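PDB 2I5G: amidohydrolase from Pseudomonas aeruginosa, which probably acts as a metal-dependent dipeptidase of the peptidase M19 family, with a TIM-barrel fold. Local coordinates for residues Y120-L125 with H264-A269; G129-D134 with T273-I278; L16-W21 with G91-H96. The protein carries 2 engineered substitutions. All coordinates share one frame; numbering follows the deposited sequence.

Overall arrangement
Contacts 1 and 2, their centres about 10 Å apart, join the same two loops, one between strand 113-117 and helix 139-151, the other between helices 256-263 and 291-299. Probable backbone hydrogen bonds tie them together, N121 O to Y131 N and T122 O to G129 N, both 3.0 Å. Both contacts also reach the second subunit. Contact 3 lies deeper, its centre about 8 Å from that of the chain, and meets contact 1 where Y120 CD1 packs 3.4 Å from Q93 O. Contacts 2 and 3 do not touch, their nearest atoms being about 8 Å apart. Contact 3 lies at the C-terminal ends of strands 13-17 and 86-92, where TIM-barrel enzymes carry their active site, so it probably lies near it.

Contact 1: Y120-L125 with H264-A269; sequences YNTQNL and HDKGYA
The hydroxyl of T122 is gripped twice: OG1 donates to D265 OD1 at 2.5 Å and accepts from a water whose oxygen lies 2.9 Å from OG1. The first of these bonds is very short as modelled, and at this resolution its exact length carries no weight. Its chi1 of 47° sets OG1 between the backbone N and the carbonyl carbon, and the two side chains cross obliquely. The same water donates to Q123 O, the water oxygen lying 2.8 Å from Q123 O, and accepts a weak bond from K266 NZ. It thus bridges the backbone of one segment to the lysine of the other, a bridge whose lysine leg is weak, while K266 NZ itself stays 4.2 Å from Q123 O. On D265 the two carboxylate oxygens divide the work. OD1 takes the threonine; OD2 forms a salt bridge with K266 NZ at 3.2 Å, the ammonium approaching on the syn side, 19° out of the carboxylate plane. R270 adds a second salt bridge to OD2, so two positive charges probably favour the ionised form of this buried acid. The backbone of D265 is held as well, for its O accepts from both A269 N and Y268 N, folding the chain back on itself. Next to this network lies the subunit interface: K266 makes a cation-pi contact with F140 of the second subunit, and Q123 NE2 bonds to N124 O of that subunit. The contact thus fastens the loop that follows strand 113-117 and precedes helix 139-151 to the loop leaving helix 256-263, well away from the chain centre.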
loop_
_atom_site.group_PDB
_atom_site.type_symbol
_atom_site.label_atom_id
_atom_site.label_comp_id
_atom_site.label_asym_id
_atom_site.label_seq_id
_atom_site.Cartn_x
_atom_site.Cartn_y
_atom_site.Cartn_z
ATOM N N TYR A 120 6.262 8.145 -1.299
ATOM C CA TYR A 120 7.390 8.617 -0.512
ATOM C C TYR A 120 8.438 7.530 -0.295
ATOM O O TYR A 120 8.330 6.732 0.634
ATOM C CB TYR A 120 6.929 9.141 0.849
ATOM C CG TYR A 120 8.009 9.936 1.547
ATOM C CD1 TYR A 120 8.308 11.242 1.143
ATOM C CD2 TYR A 120 8.782 9.364 2.557
ATOM C CE1 TYR A 120 9.351 11.958 1.720
ATOM C CE2 TYR A 120 9.832 10.068 3.141
ATOM C CZ TYR A 120 10.113 11.366 2.718
ATOM O OH TYR A 120 11.164 12.069 3.279
ATOM N N ASN A 121 9.439 7.502 -1.168
ATOM C CA ASN A 121 10.549 6.551 -1.085
ATOM C C ASN A 121 10.246 5.078 -1.332
ATOM O O ASN A 121 10.964 4.420 -2.083
ATOM C CB ASN A 121 11.249 6.673 0.272
ATOM C CG ASN A 121 11.658 8.095 0.589
ATOM O OD1 ASN A 121 11.598 8.983 -0.273
ATOM N ND2 ASN A 121 12.086 8.325 1.834
ATOM N N THR A 122 9.201 4.556 -0.697
ATOM C CA THR A 122 8.853 3.145 -0.841
ATOM C C THR A 122 7.464 2.888 -1.431
ATOM O O THR A 122 6.735 3.822 -1.761
ATOM C CB THR A 122 8.958 2.433 0.509
ATOM O OG1 THR A 122 8.299 3.220 1.506
ATOM C CG2 THR A 122 10.413 2.243 0.901
ATOM N N GLN A 123 7.097 1.616 -1.553
ATOM C CA GLN A 123 5.805 1.253 -2.128
ATOM C C GLN A 123 4.587 1.767 -1.357
ATOM O O GLN A 123 4.512 1.672 -0.133
ATOM C CB GLN A 123 5.712 -0.263 -2.304
ATOM C CG GLN A 123 4.454 -0.733 -3.011
ATOM C CD GLN A 123 4.561 -2.172 -3.487
ATOM O OE1 GLN A 123 5.384 -2.492 -4.347
ATOM N NE2 GLN A 123 3.732 -3.049 -2.926
ATOM N N ASN A 124 3.635 2.297 -2.121
ATOM C CA ASN A 124 2.383 2.877 -1.631
ATOM C C ASN A 124 1.241 1.959 -2.048
ATOM O O ASN A 124 1.460 0.799 -2.394
ATOM C CB ASN A 124 2.172 4.230 -2.319
ATOM C CG ASN A 124 1.914 5.341 -1.352
ATOM O OD1 ASN A 124 1.823 6.509 -1.737
ATOM N ND2 ASN A 124 1.793 4.993 -0.078
ATOM N N LEU A 125 0.022 2.482 -2.004
ATOM C CA LEU A 125 -1.129 1.726 -2.479
ATOM C C LEU A 125 -1.305 2.208 -3.922
ATOM O O LEU A 125 -1.948 1.541 -4.729
ATOM C CB LEU A 125 -2.413 2.048 -1.697
ATOM C CG LEU A 125 -2.647 1.492 -0.292
ATOM C CD1 LEU A 125 -4.035 1.891 0.170
ATOM C CD2 LEU A 125 -2.508 -0.013 -0.285
ATOM N N HIS A 264 14.019 6.135 7.666
ATOM C CA HIS A 264 13.639 4.743 7.887
ATOM C C HIS A 264 12.246 4.537 7.300
ATOM O O HIS A 264 11.371 5.386 7.468
ATOM C CB HIS A 264 13.633 4.404 9.381
ATOM C CG HIS A 264 14.995 4.361 10.002
ATOM N ND1 HIS A 264 15.735 5.496 10.263
ATOM C CD2 HIS A 264 15.758 3.317 10.403
ATOM C CE1 HIS A 264 16.894 5.151 10.798
ATOM N NE2 HIS A 264 16.932 3.834 10.894
ATOM N N ASP A 265 12.039 3.424 6.602
ATOM C CA ASP A 265 10.735 3.149 5.997
ATOM C C ASP A 265 9.611 3.253 7.036
ATOM O O ASP A 265 9.727 2.718 8.141
ATOM C CB ASP A 265 10.728 1.752 5.359
ATOM C CG ASP A 265 9.460 1.476 4.556
ATOM O OD1 ASP A 265 9.167 2.263 3.634
ATOM O OD2 ASP A 265 8.762 0.474 4.840
ATOM N N LYS A 266 8.532 3.943 6.672
ATOM C CA LYS A 266 7.389 4.127 7.564
ATOM C C LYS A 266 7.759 5.031 8.731
ATOM O O LYS A 266 6.969 5.229 9.654
ATOM C CB LYS A 266 6.904 2.775 8.106
ATOM C CG LYS A 266 5.835 2.084 7.275
ATOM C CD LYS A 266 6.301 1.806 5.874
ATOM C CE LYS A 266 5.220 1.124 5.075
ATOM N NZ LYS A 266 5.777 0.659 3.783
ATOM N N GLY A 267 8.969 5.577 8.683
ATOM C CA GLY A 267 9.426 6.446 9.747
ATOM C C GLY A 267 10.024 5.697 10.923
ATOM O O GLY A 267 10.436 6.326 11.900
ATOM N N TYR A 268 10.094 4.368 10.837
ATOM C CA TYR A 268 10.639 3.577 11.940
ATOM C C TYR A 268 11.271 2.245 11.535
ATOM O O TYR A 268 12.049 1.677 12.294
ATOM C CB TYR A 268 9.536 3.290 12.970
ATOM C CG TYR A 268 8.628 2.144 12.574
ATOM C CD1 TYR A 268 9.029 0.820 12.752
ATOM C CD2 TYR A 268 7.405 2.383 11.946
ATOM C CE1 TYR A 268 8.241 -0.239 12.308
ATOM C CE2 TYR A 268 6.605 1.331 11.497
ATOM C CZ TYR A 268 7.031 0.022 11.680
ATOM O OH TYR A 268 6.251 -1.027 11.238
ATOM N N ALA A 269 10.923 1.729 10.361
ATOM C CA ALA A 269 11.449 0.439 9.912
ATOM C C ALA A 269 12.890 0.480 9.426
ATOM O O ALA A 269 13.683 1.293 9.879
ATOM C CB ALA A 269 10.552 -0.136 8.825
HETATM O O HOH W 1 5.451 3.329 1.879
#

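Contact 2: G129-D134 with T273-I278; sequences GCYERD and TNFGKI
Y131 reaches across to T273 with one ring carbon, CE2, and to F275 with its hydroxyl. Against T273 the two side chains lie obliquely, and CE2 alone does the touching. It comes 3.7 Å from T273 CB, against the hydrogen-bearing side of that carbon, with the two branches flanking it at similar distances, 4.0 Å to T273 OG1 and 4.1 Å to T273 CG2. The threonine is turned by a chi1 of -166°, which places OG1 opposite the backbone N and CG2 between that N and the carbonyl carbon. The contact is plain van der Waals packing. Farther out, Y131 and F275 cross at about a right angle: Y131 OH arrives at the edge of the phenyl ring, near its plane, 4.2 Å from F275 CE1. T273 and F275, two residues apart, thus receive successive parts of one tyrosine, its ring carbon and then its hydroxyl. The CB of Y131 points toward 273-278, whereas that of F275 does not point toward 129-134 and it is the ring end that comes near. F275 also packs against F259 and T263 and meets F213 edge-to-face, while H189 also touches Y131. At the surface, then, the contact links the loop between strand 113-117 and helix 139-151 to the loop that runs from helix 256-263 to helix 291-299, with T273 and F275 both lying against helix 256-263.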
loop_
_atom_site.group_PDB
_atom_site.type_symbol
_atom_site.label_atom_id
_atom_site.label_comp_id
_atom_site.label_asym_id
_atom_site.label_seq_id
_atom_site.Cartn_x
_atom_site.Cartn_y
_atom_site.Cartn_z
ATOM N N GLY A 129 7.978 4.435 -4.387
ATOM C CA GLY A 129 8.985 5.476 -4.273
ATOM C C GLY A 129 10.283 5.286 -5.033
ATOM O O GLY A 129 10.447 4.327 -5.782
ATOM N N CYS A 130 11.223 6.198 -4.810
ATOM C CA CYS A 130 12.497 6.164 -5.512
ATOM C C CYS A 130 13.648 5.399 -4.857
ATOM O O CYS A 130 14.757 5.390 -5.389
ATOM C CB CYS A 130 12.951 7.597 -5.822
ATOM S SG CYS A 130 13.238 8.617 -4.359
ATOM N N TYR A 131 13.409 4.754 -3.724
ATOM C CA TYR A 131 14.489 4.012 -3.079
ATOM C C TYR A 131 14.306 2.504 -3.125
ATOM O O TYR A 131 14.945 1.780 -2.367
ATOM C CB TYR A 131 14.638 4.429 -1.618
ATOM C CG TYR A 131 15.196 5.813 -1.413
ATOM C CD1 TYR A 131 14.368 6.933 -1.462
ATOM C CD2 TYR A 131 16.553 6.004 -1.141
ATOM C CE1 TYR A 131 14.873 8.211 -1.238
ATOM C CE2 TYR A 131 17.071 7.284 -0.916
ATOM C CZ TYR A 131 16.222 8.382 -0.965
ATOM O OH TYR A 131 16.720 9.653 -0.760
ATOM N N GLU A 132 13.456 2.025 -4.023
ATOM C CA GLU A 132 13.181 0.597 -4.112
ATOM C C GLU A 132 12.709 0.226 -5.515
ATOM O O GLU A 132 12.311 1.093 -6.289
ATOM C CB GLU A 132 12.098 0.256 -3.086
ATOM C CG GLU A 132 11.673 -1.192 -3.008
ATOM C CD GLU A 132 10.584 -1.413 -1.961
ATOM O OE1 GLU A 132 10.422 -2.565 -1.514
ATOM O OE2 GLU A 132 9.887 -0.441 -1.587
ATOM N N ARG A 133 12.772 -1.064 -5.836
ATOM C CA ARG A 133 12.318 -1.568 -7.129
ATOM C C ARG A 133 10.952 -0.916 -7.381
ATOM O O ARG A 133 10.038 -1.045 -6.570
ATOM C CB ARG A 133 12.179 -3.090 -7.057
ATOM C CG ARG A 133 11.771 -3.765 -8.353
ATOM C CD ARG A 133 10.973 -5.040 -8.065
ATOM N NE ARG A 133 11.699 -5.984 -7.216
ATOM C CZ ARG A 133 11.125 -6.957 -6.513
ATOM N NH1 ARG A 133 9.813 -7.128 -6.545
ATOM N NH2 ARG A 133 11.867 -7.762 -5.767
ATOM N N ASP A 134 10.822 -0.213 -8.502
ATOM C CA ASP A 134 9.588 0.498 -8.838
ATOM C C ASP A 134 8.632 -0.350 -9.667
ATOM O O ASP A 134 8.922 -0.687 -10.808
ATOM C CB ASP A 134 9.962 1.797 -9.573
ATOM C CG ASP A 134 8.764 2.679 -9.886
ATOM O OD1 ASP A 134 8.969 3.893 -10.108
ATOM O OD2 ASP A 134 7.625 2.171 -9.929
ATOM N N THR A 273 18.203 5.040 3.777
ATOM C CA THR A 273 19.360 5.819 3.358
ATOM C C THR A 273 19.972 6.554 4.542
ATOM O O THR A 273 19.496 6.449 5.674
ATOM C CB THR A 273 18.960 6.870 2.291
ATOM O OG1 THR A 273 20.133 7.396 1.665
ATOM C CG2 THR A 273 18.197 8.023 2.936
ATOM N N ASN A 274 21.041 7.292 4.260
ATOM C CA ASN A 274 21.730 8.090 5.264
ATOM C C ASN A 274 22.175 9.369 4.574
ATOM O O ASN A 274 23.024 9.336 3.686
ATOM C CB ASN A 274 22.936 7.339 5.831
ATOM C CG ASN A 274 23.681 8.143 6.890
ATOM O OD1 ASN A 274 23.072 8.777 7.758
ATOM N ND2 ASN A 274 25.009 8.107 6.830
ATOM N N PHE A 275 21.578 10.490 4.969
ATOM C CA PHE A 275 21.906 11.781 4.375
ATOM C C PHE A 275 23.257 12.288 4.834
ATOM O O PHE A 275 24.035 12.811 4.043
ATOM C CB PHE A 275 20.862 12.842 4.743
ATOM C CG PHE A 275 19.460 12.504 4.329
ATOM C CD1 PHE A 275 19.197 11.938 3.085
ATOM C CD2 PHE A 275 18.389 12.810 5.165
ATOM C CE1 PHE A 275 17.888 11.683 2.678
ATOM C CE2 PHE A 275 17.079 12.559 4.768
ATOM C CZ PHE A 275 16.830 11.995 3.521
ATOM N N GLY A 276 23.528 12.127 6.122
ATOM C CA GLY A 276 24.770 12.616 6.679
ATOM C C GLY A 276 24.490 13.998 7.245
ATOM O O GLY A 276 23.338 14.342 7.505
ATOM N N LYS A 277 25.538 14.793 7.433
ATOM C CA LYS A 277 25.403 16.144 7.963
ATOM C C LYS A 277 24.459 16.975 7.093
ATOM O O LYS A 277 24.515 16.904 5.865
ATOM C CB LYS A 277 26.777 16.815 8.010
ATOM C CG LYS A 277 27.817 16.029 8.794
ATOM C CD LYS A 277 29.150 15.901 8.035
ATOM C CE LYS A 277 29.084 14.900 6.866
ATOM N NZ LYS A 277 28.233 15.342 5.723
ATOM N N ILE A 278 23.598 17.760 7.732
ATOM C CA ILE A 278 22.659 18.606 7.005
ATOM C C ILE A 278 23.170 20.044 6.995
ATOM O O ILE A 278 23.006 20.790 7.957
ATOM C CB ILE A 278 21.240 18.576 7.645
ATOM C CG1 ILE A 278 20.718 17.138 7.722
ATOM C CG2 ILE A 278 20.278 19.419 6.815
ATOM C CD1 ILE A 278 20.565 16.459 6.363
#

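Contact 3: L16-W21 with G91-H96; sequences LIIAKW and GFQNAH
Q93 extends its side chain toward L16 and I18, which receive its amide end. From CB, a chi1 of -79° sends CG opposite the carbonyl carbon, and the chain continues extended to the amide. CD is the first atom to arrive, 4.0 Å from both L16 CD1 and L16 CD2. NE2, at the tip, goes further in: it lies 3.4 Å from L16 CD2 and 3.8 Å from L16 CD1, between the two methyls of the isopropyl fork. The leucine and glutamine side chains come from opposite directions. I18 crosses the glutamine at about a right angle and adds its CG2 at 3.9 Å from Q93 NE2. These neighbours are aliphatic and pack against the amide, whose polar need is met elsewhere: NE2 bonds to T40 OG1 on strand 36-40. H180 of strand 177-181 also touches both L16 and Q93. Strand 36-40 pairs in parallel with both 13-17 and 86-92, so Q93 spans the strand between them. Side chains converging inward from the C-terminal ends of parallel strands are characteristic of a TIM barrel, here at the end where such enzymes carry their active site.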
loop_
_atom_site.group_PDB
_atom_site.type_symbol
_atom_site.label_atom_id
_atom_site.label_comp_id
_atom_site.label_asym_id
_atom_site.label_seq_id
_atom_site.Cartn_x
_atom_site.Cartn_y
_atom_site.Cartn_z
ATOM N N LEU A 16 8.743 23.755 -1.590
ATOM C CA LEU A 16 8.748 22.818 -0.482
ATOM C C LEU A 16 9.471 23.267 0.776
ATOM O O LEU A 16 10.642 23.655 0.742
ATOM C CB LEU A 16 9.341 21.481 -0.904
ATOM C CG LEU A 16 8.924 20.417 0.114
ATOM C CD1 LEU A 16 7.663 19.733 -0.396
ATOM C CD2 LEU A 16 10.021 19.403 0.318
ATOM N N ILE A 17 8.759 23.173 1.893
ATOM C CA ILE A 17 9.296 23.538 3.189
ATOM C C ILE A 17 8.731 22.607 4.267
ATOM O O ILE A 17 7.521 22.418 4.354
ATOM C CB ILE A 17 8.955 25.009 3.524
ATOM C CG1 ILE A 17 9.788 25.939 2.643
ATOM C CG2 ILE A 17 9.230 25.304 4.992
ATOM C CD1 ILE A 17 9.571 27.423 2.920
ATOM N N ILE A 18 9.628 21.999 5.048
ATOM C CA ILE A 18 9.279 21.107 6.159
ATOM C C ILE A 18 10.087 21.592 7.349
ATOM O O ILE A 18 11.030 20.932 7.787
ATOM C CB ILE A 18 9.674 19.626 5.927
ATOM C CG1 ILE A 18 10.962 19.535 5.107
ATOM C CG2 ILE A 18 8.544 18.878 5.303
ATOM C CD1 ILE A 18 10.807 19.907 3.646
ATOM N N ALA A 19 9.727 22.765 7.853
ATOM C CA ALA A 19 10.409 23.357 8.992
ATOM C C ALA A 19 9.580 23.147 10.245
ATOM O O ALA A 19 8.382 22.888 10.162
ATOM C CB ALA A 19 10.610 24.841 8.751
ATOM N N LYS A 20 10.225 23.242 11.406
ATOM C CA LYS A 20 9.524 23.105 12.682
ATOM C C LYS A 20 8.655 24.360 12.740
ATOM O O LYS A 20 9.165 25.468 12.582
ATOM C CB LYS A 20 10.524 23.116 13.839
ATOM C CG LYS A 20 9.918 22.855 15.204
ATOM C CD LYS A 20 9.706 21.372 15.454
ATOM C CE LYS A 20 11.031 20.658 15.704
ATOM N NZ LYS A 20 10.868 19.194 15.962
ATOM N N TRP A 21 7.355 24.197 12.950
ATOM C CA TRP A 21 6.465 25.353 12.988
ATOM C C TRP A 21 6.384 26.092 14.319
ATOM O O TRP A 21 6.207 25.490 15.374
ATOM C CB TRP A 21 5.056 24.949 12.547
ATOM C CG TRP A 21 4.838 24.999 11.058
ATOM C CD1 TRP A 21 5.728 24.644 10.081
ATOM C CD2 TRP A 21 3.629 25.361 10.384
ATOM N NE1 TRP A 21 5.144 24.759 8.840
ATOM C CE2 TRP A 21 3.856 25.196 8.999
ATOM C CE3 TRP A 21 2.370 25.803 10.814
ATOM C CZ2 TRP A 21 2.871 25.456 8.043
ATOM C CZ3 TRP A 21 1.391 26.062 9.863
ATOM C CH2 TRP A 21 1.648 25.886 8.495
ATOM N N GLY A 91 0.523 20.919 1.880
ATOM C CA GLY A 91 0.929 19.853 0.985
ATOM C C GLY A 91 1.216 18.530 1.678
ATOM O O GLY A 91 1.541 18.491 2.873
ATOM N N PHE A 92 1.074 17.440 0.925
ATOM C CA PHE A 92 1.356 16.097 1.432
ATOM C C PHE A 92 2.531 15.568 0.628
ATOM O O PHE A 92 2.605 15.774 -0.587
ATOM C CB PHE A 92 0.195 15.125 1.184
ATOM C CG PHE A 92 -1.054 15.428 1.948
ATOM C CD1 PHE A 92 -1.117 16.486 2.844
ATOM C CD2 PHE A 92 -2.172 14.617 1.788
ATOM C CE1 PHE A 92 -2.275 16.726 3.570
ATOM C CE2 PHE A 92 -3.333 14.849 2.510
ATOM C CZ PHE A 92 -3.385 15.904 3.401
ATOM N N GLN A 93 3.452 14.883 1.285
ATOM C CA GLN A 93 4.560 14.312 0.552
ATOM C C GLN A 93 4.302 12.819 0.385
ATOM O O GLN A 93 5.205 12.040 0.087
ATOM C CB GLN A 93 5.879 14.573 1.274
ATOM C CG GLN A 93 6.399 15.981 1.052
ATOM C CD GLN A 93 7.915 16.063 1.093
ATOM O OE1 GLN A 93 8.612 15.373 0.335
ATOM N NE2 GLN A 93 8.437 16.914 1.974
ATOM N N ASN A 94 3.045 12.430 0.571
ATOM C CA ASN A 94 2.653 11.035 0.435
ATOM C C ASN A 94 1.148 10.942 0.205
ATOM O O ASN A 94 0.374 11.656 0.836
ATOM C CB ASN A 94 3.019 10.259 1.701
ATOM C CG ASN A 94 3.100 8.761 1.468
ATOM O OD1 ASN A 94 2.467 8.224 0.561
ATOM N ND2 ASN A 94 3.876 8.077 2.297
ATOM N N ALA A 95 0.739 10.061 -0.701
ATOM C CA ALA A 95 -0.676 9.869 -0.984
ATOM C C ALA A 95 -1.280 8.929 0.056
ATOM O O ALA A 95 -2.492 8.715 0.080
ATOM C CB ALA A 95 -0.852 9.282 -2.370
ATOM N N HIS A 96 -0.427 8.382 0.919
ATOM C CA HIS A 96 -0.859 7.447 1.948
ATOM C C HIS A 96 -1.950 7.997 2.862
ATOM O O HIS A 96 -2.743 7.231 3.424
ATOM C CB HIS A 96 0.338 6.992 2.782
ATOM C CG HIS A 96 0.007 5.907 3.759
ATOM N ND1 HIS A 96 -0.520 4.693 3.370
ATOM C CD2 HIS A 96 0.098 5.864 5.110
ATOM C CE1 HIS A 96 -0.742 3.950 4.440
ATOM N NE2 HIS A 96 -0.376 4.638 5.508
#